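Local coordinates for protein 4-hydroxybenzoyl-CoA Thioesterase (PDB 1LO7) that hydrolyses 4-hydroxybenzoyl-CoA to 4-hydroxybenzoate and CoA, the last of three steps that turn 4-chlorobenzoate into 4-hydroxybenzoate, at residues P60-N65 with D114-F119; T6-I11 with V77-T82. All blocks are in the same frame, centred on the assembly; numbering follows the deposited sequence.

Both contacts are antiparallel strand pairs of the same curled sheet, set on opposite sides of the chain's centre, with their own centres about 20 Å apart and no atoms touching. Contact 1 joins strands 56-68 and 107-123 and is buried: seven of its eleven touching residues are shielded, and the bound 4-hydroxyphenacyl-CoA lies against it. Contact 2 joins strands 4-10 and 77-87 and is only partly buried, with threonine, glutamine and glutamate on its outer face. The chemistry follows the place: contact 1 has a bulge and an inward-facing arginine-glutamate pair, whereas contact 2 keeps a regular register, with aliphatic packing beside Leu-78 and a weak polar contact between Gln-8 and Thr-79.

Contact 1: residues P60-N65 with D114-F119; sequences PIVSCN and DEIRVF. With 4CO (4-hydroxyphenacyl coenzyme A), chain B; EDO (1,2-ethanediol), chain D.
Val-62 and Ile-116 form the apolar centre, with CG2 of Val-62 3.7 Å from CG2 of Ile-116. Val-62 has CG1 anti to its carbonyl carbon (chi1 -60°), which leaves CG2 leaning over the opposite strand and beside the adenine of 4-hydroxyphenacyl-CoA. CD1 of Ile-116 reaches C2A of that ring at 3.7 Å. On the face shared by Ile-61, Cys-64, Glu-115 and Arg-117, the CD1 methyl of Ile-61 lies across the Glu-115 chain at about a right angle, 3.7 Å from its CG.

The backbone shows why Val-62 and Ser-63 both face Ile-116. Ile-116 O accepts from both Val-62 N (2.8 Å) and Ser-63 N (3.3 Å), the latter on a lone pair in the carbonyl plane, and the register slips by one residue: a classic beta bulge. Ile-61 O, turned from the partner strand, accepts N4P of the pantetheine arm at 2.8 Å.

Farther out, Arg-117 runs extended from CG to NE and grips Glu-115 side-on. NE and NH2 both meet OE1 at 2.8 Å, from one face of the carboxylate yet within the guanidinium plane; His-96 is hydrogen-bonded to the same oxygen. Asp-32 and Thr-59 O take further guanidinium N-H groups, fixing its rotation, while NH1 stands 3.6 Å from C6B of the ligand's phenol ring. An alanine here would remove the guanidinium and probably leave Glu-115 and Asp-32 without their cationic mate. At the outer end Asn-65 and Asp-114 exchange two backbone bonds, and Asp-114 salt-bridges Arg-95.

Ser-63 and Cys-64 pair with a strand of the second subunit, continuing the sheet across the interface, as expected where hot-dog subunits join around a shared acyl-CoA site.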
loop_
_atom_site.group_PDB
_atom_site.type_symbol
_atom_site.label_atom_id
_atom_site.label_comp_id
_atom_site.label_asym_id
_atom_site.label_seq_id
_atom_site.Cartn_x
_atom_site.Cartn_y
_atom_site.Cartn_z
ATOM N N PRO A 60 -1.099 18.129 5.845
ATOM C CA PRO A 60 0.049 17.490 5.224
ATOM C C PRO A 60 1.273 17.585 6.135
ATOM O O PRO A 60 1.433 18.510 6.954
ATOM C CB PRO A 60 0.352 18.263 3.934
ATOM C CG PRO A 60 -0.538 19.486 3.949
ATOM C CD PRO A 60 -1.539 19.328 5.102
ATOM N N ILE A 61 2.158 16.582 5.978
ATOM C CA ILE A 61 3.398 16.475 6.757
ATOM C C ILE A 61 4.544 17.193 6.101
ATOM O O ILE A 61 4.663 17.129 4.890
ATOM C CB ILE A 61 3.709 14.987 6.971
ATOM C CG1 ILE A 61 4.843 14.734 7.987
ATOM C CG2 ILE A 61 3.948 14.277 5.629
ATOM C CD1 ILE A 61 4.795 13.333 8.624
ATOM N N VAL A 62 5.339 17.893 6.934
ATOM C CA VAL A 62 6.514 18.635 6.471
ATOM C C VAL A 62 7.815 18.022 6.997
ATOM O O VAL A 62 8.895 18.189 6.421
ATOM C CB VAL A 62 6.489 20.138 6.705
ATOM C CG1 VAL A 62 5.278 20.714 5.960
ATOM C CG2 VAL A 62 6.304 20.498 8.182
ATOM N N SER A 63 7.724 17.296 8.097
ATOM C CA SER A 63 8.928 16.700 8.629
ATOM C C SER A 63 8.622 15.530 9.535
ATOM O O SER A 63 7.552 15.455 10.120
ATOM C CB SER A 63 9.686 17.766 9.402
ATOM O OG SER A 63 10.883 17.206 9.902
ATOM N N CYS A 64 9.535 14.598 9.685
ATOM C CA CYS A 64 9.252 13.493 10.594
ATOM C C CYS A 64 10.530 12.943 11.236
ATOM O O CYS A 64 11.567 12.860 10.610
ATOM C CB CYS A 64 8.581 12.280 9.914
ATOM S SG CYS A 64 8.192 10.950 11.140
ATOM N N ASN A 65 10.446 12.539 12.487
ATOM C CA ASN A 65 11.574 11.918 13.155
ATOM C C ASN A 65 10.986 10.684 13.776
ATOM O O ASN A 65 10.148 10.778 14.662
ATOM C CB ASN A 65 12.259 12.810 14.235
ATOM C CG ASN A 65 13.452 12.093 14.857
ATOM O OD1 ASN A 65 13.565 10.853 14.874
ATOM N ND2 ASN A 65 14.368 12.899 15.374
ATOM N N ASP A 114 7.697 11.675 15.790
ATOM C CA ASP A 114 7.308 13.045 16.022
ATOM C C ASP A 114 7.132 13.579 14.613
ATOM O O ASP A 114 8.105 13.702 13.843
ATOM C CB ASP A 114 8.359 13.879 16.726
ATOM C CG ASP A 114 8.323 13.604 18.193
ATOM O OD1 ASP A 114 7.402 13.050 18.733
ATOM O OD2 ASP A 114 9.373 14.018 18.834
ATOM N N GLU A 115 5.880 13.885 14.263
ATOM C CA GLU A 115 5.543 14.418 12.951
ATOM C C GLU A 115 5.305 15.909 13.035
ATOM O O GLU A 115 4.652 16.365 13.972
ATOM C CB GLU A 115 4.221 13.780 12.390
ATOM C CG GLU A 115 4.331 12.257 12.156
ATOM C CD GLU A 115 3.046 11.715 11.590
ATOM O OE1 GLU A 115 1.959 12.129 11.903
ATOM O OE2 GLU A 115 3.217 10.720 10.751
ATOM N N ILE A 116 5.803 16.630 12.050
ATOM C CA ILE A 116 5.565 18.055 12.007
ATOM C C ILE A 116 4.607 18.260 10.842
ATOM O O ILE A 116 4.913 17.910 9.708
ATOM C CB ILE A 116 6.805 18.915 11.859
ATOM C CG1 ILE A 116 7.785 18.595 13.028
ATOM C CG2 ILE A 116 6.349 20.384 11.845
ATOM C CD1 ILE A 116 8.967 19.568 13.145
ATOM N N ARG A 117 3.415 18.790 11.125
ATOM C CA ARG A 117 2.445 18.994 10.077
ATOM C C ARG A 117 1.919 20.420 10.105
ATOM O O ARG A 117 2.236 21.228 11.011
ATOM C CB ARG A 117 1.268 18.042 10.333
ATOM C CG ARG A 117 1.566 16.555 10.034
ATOM C CD ARG A 117 0.449 15.674 10.569
ATOM N NE ARG A 117 0.677 14.219 10.459
ATOM C CZ ARG A 117 0.199 13.470 9.463
ATOM N NH1 ARG A 117 -0.504 13.982 8.426
ATOM N NH2 ARG A 117 0.440 12.157 9.523
ATOM N N VAL A 118 1.093 20.719 9.108
ATOM C CA VAL A 118 0.482 22.045 9.027
ATOM C C VAL A 118 -0.880 21.888 8.470
ATOM O O VAL A 118 -1.141 20.927 7.750
ATOM C CB VAL A 118 1.209 22.934 8.054
ATOM C CG1 VAL A 118 2.641 23.168 8.502
ATOM C CG2 VAL A 118 1.131 22.392 6.626
ATOM N N PHE A 119 -1.761 22.841 8.816
ATOM C CA PHE A 119 -3.111 22.881 8.254
ATOM C C PHE A 119 -2.895 23.544 6.919
ATOM O O PHE A 119 -2.124 24.468 6.837
ATOM C CB PHE A 119 -4.118 23.672 9.082
ATOM C CG PHE A 119 -4.613 22.822 10.230
ATOM C CD1 PHE A 119 -5.714 21.983 10.081
ATOM C CD2 PHE A 119 -3.946 22.846 11.456
ATOM C CE1 PHE A 119 -6.175 21.222 11.150
ATOM C CE2 PHE A 119 -4.395 22.080 12.531
ATOM C CZ PHE A 119 -5.508 21.255 12.368
HETATM N N1A 4CO B . 10.958 21.117 9.624
HETATM C C2A 4CO B . 10.226 21.823 10.537
HETATM N N3A 4CO B . 9.258 22.668 10.299
HETATM C C4A 4CO B . 9.000 22.787 8.979
HETATM C C5A 4CO B . 9.665 22.149 7.946
HETATM C C6A 4CO B . 10.691 21.261 8.302
HETATM N N6A 4CO B . 11.391 20.586 7.414
HETATM N N7A 4CO B . 9.147 22.526 6.710
HETATM C C8A 4CO B . 8.180 23.404 7.009
HETATM N N9A 4CO B . 8.068 23.611 8.359
HETATM C C1D 4CO B . 7.194 24.558 9.057
HETATM C C2D 4CO B . 7.643 26.001 8.845
HETATM O O2D 4CO B . 8.741 26.343 9.693
HETATM C C3D 4CO B . 6.381 26.721 9.290
HETATM O O3D 4CO B . 6.175 26.540 10.668
HETATM P P3D 4CO B . 5.846 27.749 11.633
HETATM O O7A 4CO B . 7.115 28.356 11.978
HETATM O O8A 4CO B . 4.948 28.695 10.964
HETATM O O9A 4CO B . 5.152 27.150 12.886
HETATM C C4D 4CO B . 5.347 25.839 8.597
HETATM O O4D 4CO B . 5.985 24.538 8.410
HETATM C C5D 4CO B . 4.743 26.354 7.325
HETATM O O5D 4CO B . 5.766 26.345 6.326
HETATM P P1A 4CO B . 5.966 27.646 5.441
HETATM O O1A 4CO B . 7.208 27.360 4.707
HETATM O O2A 4CO B . 6.044 28.850 6.236
HETATM O O3A 4CO B . 4.770 27.819 4.516
HETATM P P2A 4CO B . 4.499 27.292 3.026
HETATM O O4A 4CO B . 3.082 27.602 2.738
HETATM O O5A 4CO B . 5.360 28.038 2.111
HETATM O O6A 4CO B . 4.980 25.736 2.790
HETATM C CBP 4CO B . 4.096 23.595 2.465
HETATM C CCP 4CO B . 4.265 24.738 3.469
HETATM C CDP 4CO B . 3.368 24.072 1.197
HETATM C CEP 4CO B . 3.387 22.422 3.129
HETATM C CAP 4CO B . 5.450 23.178 1.867
HETATM O OAP 4CO B . 6.354 22.799 2.908
HETATM C C9P 4CO B . 5.326 21.859 1.107
HETATM O O9P 4CO B . 4.659 21.798 0.096
HETATM N N8P 4CO B . 5.949 20.688 1.695
HETATM C C7P 4CO B . 5.566 19.448 1.011
HETATM C C6P 4CO B . 4.332 18.796 1.652
HETATM C C5P 4CO B . 4.214 17.356 1.140
HETATM O O5P 4CO B . 4.149 17.084 -0.054
HETATM N N4P 4CO B . 4.165 16.385 2.206
HETATM C C3P 4CO B . 4.175 14.991 1.785
HETATM C C2P 4CO B . 2.841 14.568 1.229
HETATM S S1P 4CO B . 1.426 15.316 2.036
HETATM O O1B 4CO B . 0.179 12.438 2.947
HETATM C C1B 4CO B . -0.383 13.491 2.705
HETATM C C2B 4CO B . -1.411 13.994 3.625
HETATM C C3B 4CO B . -2.065 15.214 3.321
HETATM C C4B 4CO B . -3.057 15.692 4.174
HETATM C C5B 4CO B . -3.420 14.944 5.313
HETATM O O2B 4CO B . -4.467 15.377 6.153
HETATM C C6B 4CO B . -2.737 13.733 5.619
HETATM C C7B 4CO B . -1.725 13.254 4.765
HETATM C CB 4CO B . -0.015 14.301 1.518
HETATM C C1 EDO D . 11.190 10.293 19.146
HETATM O O1 EDO D . 12.442 9.989 19.742
HETATM C C2 EDO D . 11.125 9.674 17.772
HETATM O O2 EDO D . 12.431 9.385 17.289
#

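Contact 2: residues T6-I11 with V77-T82; sequences TMQQRI and VLTIET
Ile-11 meets Leu-78 with its delta methyl, CD1, which lies 3.8 Å from CG of Leu-78 and nearly as close to both of that residue's methyls. Ile-11 carries CG1 anti to its carbonyl carbon (chi1 -61°), and an extended chi2 of 173° sends CD1 back to the neighbouring strand. On the other face, the methyls of Thr-6 and Thr-79 touch, CG2 to CG2 at 3.6 Å. Beside them Gln-8 OE1 stands 3.2 Å from Thr-79 OG1, at best a weak hydrogen bond, and CG of Arg-10 rests on CG2 of Val-77.

Four backbone bonds position these side chains. Met-7 and Ile-80 exchange one pair, of which Ile-80 N to Met-7 O is the shortest at 2.7 Å; Gln-9 and Leu-78 exchange the other. The Gln-9 amide bends along its own strand, NE2 donating to Arg-10 O at 2.9 Å. Arg-10 itself salt-bridges Glu-12.

Trp-30 of helix 25-41 packs on Gln-9, Ile-11 and Leu-78, while strand 91-101 pairs along the far edge of 77-87. This is the hot-dog fold's antiparallel sheet wrapped about its long central helix, with the N-terminal strand 4-10 joined to 77-87.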
loop_
_atom_site.group_PDB
_atom_site.type_symbol
_atom_site.label_atom_id
_atom_site.label_comp_id
_atom_site.label_asym_id
_atom_site.label_seq_id
_atom_site.Cartn_x
_atom_site.Cartn_y
_atom_site.Cartn_z
ATOM N N THR A 6 -6.069 7.554 21.886
ATOM C CA THR A 6 -5.483 6.268 21.606
ATOM C C THR A 6 -6.328 5.503 20.642
ATOM O O THR A 6 -7.562 5.615 20.620
ATOM C CB THR A 6 -5.447 5.450 22.909
ATOM O OG1 THR A 6 -4.474 5.973 23.784
ATOM C CG2 THR A 6 -5.083 4.020 22.559
ATOM N N MET A 7 -5.652 4.704 19.833
ATOM C CA MET A 7 -6.326 3.841 18.874
ATOM C C MET A 7 -5.546 2.570 18.692
ATOM O O MET A 7 -4.342 2.532 18.916
ATOM C CB MET A 7 -6.737 4.443 17.522
ATOM C CG MET A 7 -5.557 4.768 16.657
ATOM S SD MET A 7 -6.074 5.209 14.975
ATOM C CE MET A 7 -6.638 3.625 14.335
ATOM N N GLN A 8 -6.262 1.550 18.294
ATOM C CA GLN A 8 -5.672 0.247 18.068
ATOM C C GLN A 8 -5.572 -0.070 16.600
ATOM O O GLN A 8 -6.360 0.424 15.769
ATOM C CB GLN A 8 -6.426 -0.841 18.816
ATOM C CG GLN A 8 -6.324 -0.603 20.339
ATOM C CD GLN A 8 -6.507 -1.854 21.172
ATOM O OE1 GLN A 8 -5.614 -2.207 21.949
ATOM N NE2 GLN A 8 -7.660 -2.513 21.026
ATOM N N GLN A 9 -4.576 -0.907 16.291
ATOM C CA GLN A 9 -4.333 -1.316 14.929
ATOM C C GLN A 9 -3.822 -2.777 14.854
ATOM O O GLN A 9 -2.777 -3.133 15.419
ATOM C CB GLN A 9 -3.407 -0.295 14.232
ATOM C CG GLN A 9 -3.086 -0.753 12.796
ATOM C CD GLN A 9 -4.347 -0.789 11.962
ATOM O OE1 GLN A 9 -5.040 0.224 11.930
ATOM N NE2 GLN A 9 -4.688 -1.947 11.357
ATOM N N ARG A 10 -4.574 -3.664 14.164
ATOM C CA ARG A 10 -4.143 -5.049 14.064
ATOM C C ARG A 10 -3.243 -5.189 12.860
ATOM O O ARG A 10 -3.512 -4.580 11.838
ATOM C CB ARG A 10 -5.243 -6.095 14.060
ATOM C CG ARG A 10 -4.666 -7.476 14.453
ATOM C CD ARG A 10 -5.677 -8.638 14.475
ATOM N NE ARG A 10 -6.276 -8.878 13.151
ATOM C CZ ARG A 10 -7.564 -9.207 12.910
ATOM N NH1 ARG A 10 -8.469 -9.373 13.878
ATOM N NH2 ARG A 10 -7.967 -9.376 11.649
ATOM N N ILE A 11 -2.188 -5.951 13.004
ATOM C CA ILE A 11 -1.245 -6.102 11.901
ATOM C C ILE A 11 -1.678 -7.315 11.120
ATOM O O ILE A 11 -1.976 -8.351 11.717
ATOM C CB ILE A 11 0.181 -6.295 12.405
ATOM C CG1 ILE A 11 0.643 -5.055 13.220
ATOM C CG2 ILE A 11 1.113 -6.588 11.200
ATOM C CD1 ILE A 11 2.022 -5.221 13.923
ATOM N N VAL A 77 -1.501 -6.783 18.058
ATOM C CA VAL A 77 -2.406 -5.673 18.143
ATOM C C VAL A 77 -1.603 -4.495 18.688
ATOM O O VAL A 77 -1.141 -4.547 19.819
ATOM C CB VAL A 77 -3.618 -5.974 19.029
ATOM C CG1 VAL A 77 -4.390 -4.683 19.297
ATOM C CG2 VAL A 77 -4.501 -6.985 18.310
ATOM N N LEU A 78 -1.447 -3.453 17.871
ATOM C CA LEU A 78 -0.717 -2.299 18.306
ATOM C C LEU A 78 -1.630 -1.274 18.947
ATOM O O LEU A 78 -2.796 -1.122 18.576
ATOM C CB LEU A 78 -0.030 -1.603 17.110
ATOM C CG LEU A 78 0.860 -2.490 16.245
ATOM C CD1 LEU A 78 1.255 -1.678 15.018
ATOM C CD2 LEU A 78 2.133 -2.809 17.004
ATOM N N THR A 79 -1.055 -0.537 19.909
ATOM C CA THR A 79 -1.775 0.517 20.544
ATOM C C THR A 79 -1.020 1.787 20.193
ATOM O O THR A 79 0.193 1.859 20.434
ATOM C CB THR A 79 -1.881 0.335 22.056
ATOM O OG1 THR A 79 -2.763 -0.729 22.305
ATOM C CG2 THR A 79 -2.490 1.593 22.632
ATOM N N ILE A 80 -1.720 2.735 19.574
ATOM C CA ILE A 80 -1.090 3.994 19.207
ATOM C C ILE A 80 -1.620 5.160 20.092
ATOM O O ILE A 80 -2.842 5.338 20.214
ATOM C CB ILE A 80 -1.309 4.307 17.735
ATOM C CG1 ILE A 80 -1.004 3.050 16.917
ATOM C CG2 ILE A 80 -0.424 5.514 17.346
ATOM C CD1 ILE A 80 -1.148 3.288 15.416
ATOM N N GLU A 81 -0.715 5.925 20.708
ATOM C CA GLU A 81 -1.090 7.075 21.537
ATOM C C GLU A 81 -0.582 8.321 20.833
ATOM O O GLU A 81 0.593 8.427 20.513
ATOM C CB GLU A 81 -0.511 6.923 22.946
ATOM C CG GLU A 81 -0.973 8.018 23.895
ATOM C CD GLU A 81 -0.736 7.619 25.318
ATOM O OE1 GLU A 81 -0.489 6.468 25.616
ATOM O OE2 GLU A 81 -0.893 8.593 26.191
ATOM N N THR A 82 -1.509 9.233 20.545
ATOM C CA THR A 82 -1.205 10.445 19.820
ATOM C C THR A 82 -1.584 11.715 20.592
ATOM O O THR A 82 -2.648 11.812 21.189
ATOM C CB THR A 82 -2.027 10.433 18.487
ATOM O OG1 THR A 82 -1.673 9.297 17.718
ATOM C CG2 THR A 82 -1.786 11.691 17.648
#